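Local coordinates for glycosyl hydrolase, family 31/fibronectin type III domain protein (Clostridium perfringens, PDB 4LKS) that binds galactose through a calcium-containing beta-sandwich carbohydrate-binding module (CBM32) of a family 31 glycoside hydrolase, at residues D45-E48 with N49-W52. Numbering follows the deposited sequence.
Sequences DGDE and NTIW. With CA (calcium ion), chain C.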
ATOM      1  N   ASP A  45       8.311  -0.952  -6.832  1.00 10.23           N
ATOM      2  CA  ASP A  45       9.575  -1.047  -7.566  1.00 10.40           C
ATOM      3  C   ASP A  45      10.775  -1.417  -6.687  1.00 10.31           C
ATOM      4  O   ASP A  45      11.933  -1.365  -7.141  1.00 14.04           O
ATOM      5  CB  ASP A  45       9.854   0.248  -8.339  1.00 11.00           C
ATOM      6  CG  ASP A  45      10.018   1.455  -7.436  1.00 10.36           C
ATOM      7  OD1 ASP A  45       9.868   1.337  -6.197  1.00  9.00           O
ATOM      8  OD2 ASP A  45      10.310   2.544  -7.986  1.00 11.23           O
ATOM      9  N   GLY A  46      10.513  -1.795  -5.438  1.00  9.85           N
ATOM     10  CA  GLY A  46      11.583  -2.164  -4.520  1.00 11.94           C
ATOM     11  C   GLY A  46      12.475  -1.006  -4.088  1.00 10.98           C
ATOM     12  O   GLY A  46      13.540  -1.227  -3.488  1.00 14.70           O
ATOM     13  N   ASP A  47      12.040   0.218  -4.369  1.00 10.84           N
ATOM     14  CA  ASP A  47      12.845   1.418  -4.134  1.00 10.74           C
ATOM     15  C   ASP A  47      12.199   2.313  -3.080  1.00 10.64           C
ATOM     16  O   ASP A  47      11.076   2.824  -3.273  1.00 10.93           O
ATOM     17  CB  ASP A  47      12.995   2.167  -5.455  1.00  9.21           C
ATOM     18  CG  ASP A  47      14.051   3.233  -5.424  1.00 11.04           C
ATOM     19  OD1 ASP A  47      14.508   3.647  -4.333  1.00 11.05           O
ATOM     20  OD2 ASP A  47      14.425   3.657  -6.532  1.00 10.26           O
ATOM     21  N   GLU A  48      12.894   2.512  -1.961  1.00 10.46           N
ATOM     22  CA  GLU A  48      12.348   3.303  -0.863  1.00 11.25           C
ATOM     23  C   GLU A  48      12.251   4.792  -1.193  1.00 11.09           C
ATOM     24  O   GLU A  48      11.529   5.531  -0.525  1.00 14.37           O
ATOM     25  CB  GLU A  48      13.189   3.123   0.407  1.00 12.50           C
ATOM     26  CG  GLU A  48      13.470   1.679   0.776  1.00 13.40           C
ATOM     27  CD  GLU A  48      14.707   1.095   0.090  1.00 18.80           C
ATOM     28  OE1 GLU A  48      15.200   1.665  -0.918  1.00 15.16           O
ATOM     29  OE2 GLU A  48      15.187   0.043   0.573  1.00 22.25           O
ATOM     30  N   ASN A  49      12.960   5.225  -2.232  1.00 10.12           N
ATOM     31  CA  ASN A  49      13.033   6.647  -2.570  1.00  9.87           C
ATOM     32  C   ASN A  49      11.991   7.134  -3.563  1.00 12.29           C
ATOM     33  O   ASN A  49      11.874   8.334  -3.809  1.00 14.74           O
ATOM     34  CB  ASN A  49      14.427   7.007  -3.091  1.00 11.87           C
ATOM     35  CG  ASN A  49      15.451   7.029  -1.990  1.00 13.46           C
ATOM     36  OD1 ASN A  49      15.155   7.473  -0.881  1.00 15.58           O
ATOM     37  ND2 ASN A  49      16.650   6.514  -2.270  1.00 14.24           N
ATOM     38  N   THR A  50      11.250   6.204  -4.147  1.00 11.11           N
ATOM     39  CA  THR A  50      10.219   6.566  -5.105  1.00 10.58           C
ATOM     40  C   THR A  50       8.862   6.295  -4.469  1.00 11.61           C
ATOM     41  O   THR A  50       8.718   5.379  -3.660  1.00 12.44           O
ATOM     42  CB  THR A  50      10.337   5.749  -6.397  1.00 10.55           C
ATOM     43  OG1 THR A  50      10.194   4.362  -6.085  1.00 11.35           O
ATOM     44  CG2 THR A  50      11.704   5.979  -7.070  1.00 12.06           C
ATOM     45  N   ILE A  51       7.862   7.087  -4.832  1.00  9.99           N
ATOM     46  CA  ILE A  51       6.535   6.893  -4.264  1.00 11.29           C
ATOM     47  C   ILE A  51       5.439   6.972  -5.299  1.00 10.27           C
ATOM     48  O   ILE A  51       5.577   7.652  -6.319  1.00  9.98           O
ATOM     49  CB  ILE A  51       6.200   7.931  -3.172  1.00 10.52           C
ATOM     50  CG1 ILE A  51       6.138   9.345  -3.757  1.00 10.70           C
ATOM     51  CG2 ILE A  51       7.198   7.853  -2.019  1.00 12.97           C
ATOM     52  CD1 ILE A  51       5.660  10.388  -2.764  1.00 13.65           C
ATOM     53  N   TRP A  52       4.355   6.251  -5.042  1.00  9.55           N
ATOM     54  CA  TRP A  52       3.075   6.588  -5.652  1.00  8.13           C
ATOM     55  C   TRP A  52       2.435   7.646  -4.766  1.00  8.73           C
ATOM     56  O   TRP A  52       2.497   7.540  -3.538  1.00  8.71           O
ATOM     57  CB  TRP A  52       2.164   5.359  -5.730  1.00  9.73           C
ATOM     58  CG  TRP A  52       0.728   5.733  -5.989  1.00  9.34           C
ATOM     59  CD1 TRP A  52       0.243   6.410  -7.070  1.00 10.35           C
ATOM     60  CD2 TRP A  52      -0.401   5.459  -5.148  1.00  9.14           C
ATOM     61  NE1 TRP A  52      -1.114   6.581  -6.956  1.00 10.56           N
ATOM     62  CE2 TRP A  52      -1.539   6.002  -5.789  1.00 10.15           C
ATOM     63  CE3 TRP A  52      -0.566   4.806  -3.920  1.00  9.28           C
ATOM     64  CZ2 TRP A  52      -2.826   5.914  -5.241  1.00  9.69           C
ATOM     65  CZ3 TRP A  52      -1.855   4.712  -3.375  1.00 11.56           C
ATOM     66  CH2 TRP A  52      -2.961   5.265  -4.039  1.00 11.43           C
TER
HETATM   67 CA    CA C 201       9.095   2.935  -4.419  0.63  9.62          CA
HETATM   68  O   HOH W   1      16.677   5.161  -4.801  1.00 11.73           O
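Asp-45 and Thr-50 meet across a calcium-binding loop, a local surface contact within one continuous loop that leads into strand 52-53 of this F5/8 type C beta-sandwich. The carboxylate of Asp-45 divides its work: OD1 binds calcium at 2.5 Å, while OD2 accepts a hydrogen bond from Thr-50 OG1, 2.6 Å between the two oxygens, on its syn lone pair. Thr-50 OG1, its hydrogen given to the aspartate, can turn its oxygen to calcium, 2.5 Å away. Chi1 of 60° sets OG1 beside the carbonyl carbon, and Thr-50 chelates the ion through OG1 and its backbone O. Asp-45 OD1 also receives Asp-47 N from above the carboxylate plane, closing an Asx turn; Gly-46, at its middle, has a positive phi (69°) that glycine adopts readily. Asp-47 contributes its backbone O to calcium at 2.3 Å and begins a type I turn to Thr-50, whose N gives that O a weak bond. The short side chain of Asp-47, CG anti to the backbone N (chi1 -167°), accepts the N-H of Asn-49 at OD1 (N to OD1 3.0 Å), and the exposed Asn-49 amide donates through ND2 to a water that itself donates to Asp-47 OD1. The side chain of Thr-50 is about 12 Å from the bound galactose. Asn-42 O and Ala-160 O complete the protein ligands; calcium thus ties the loop to strand 158-166, the inner neighbour of edge strand 52-53, with which it pairs through Ala-159 and Trp-52.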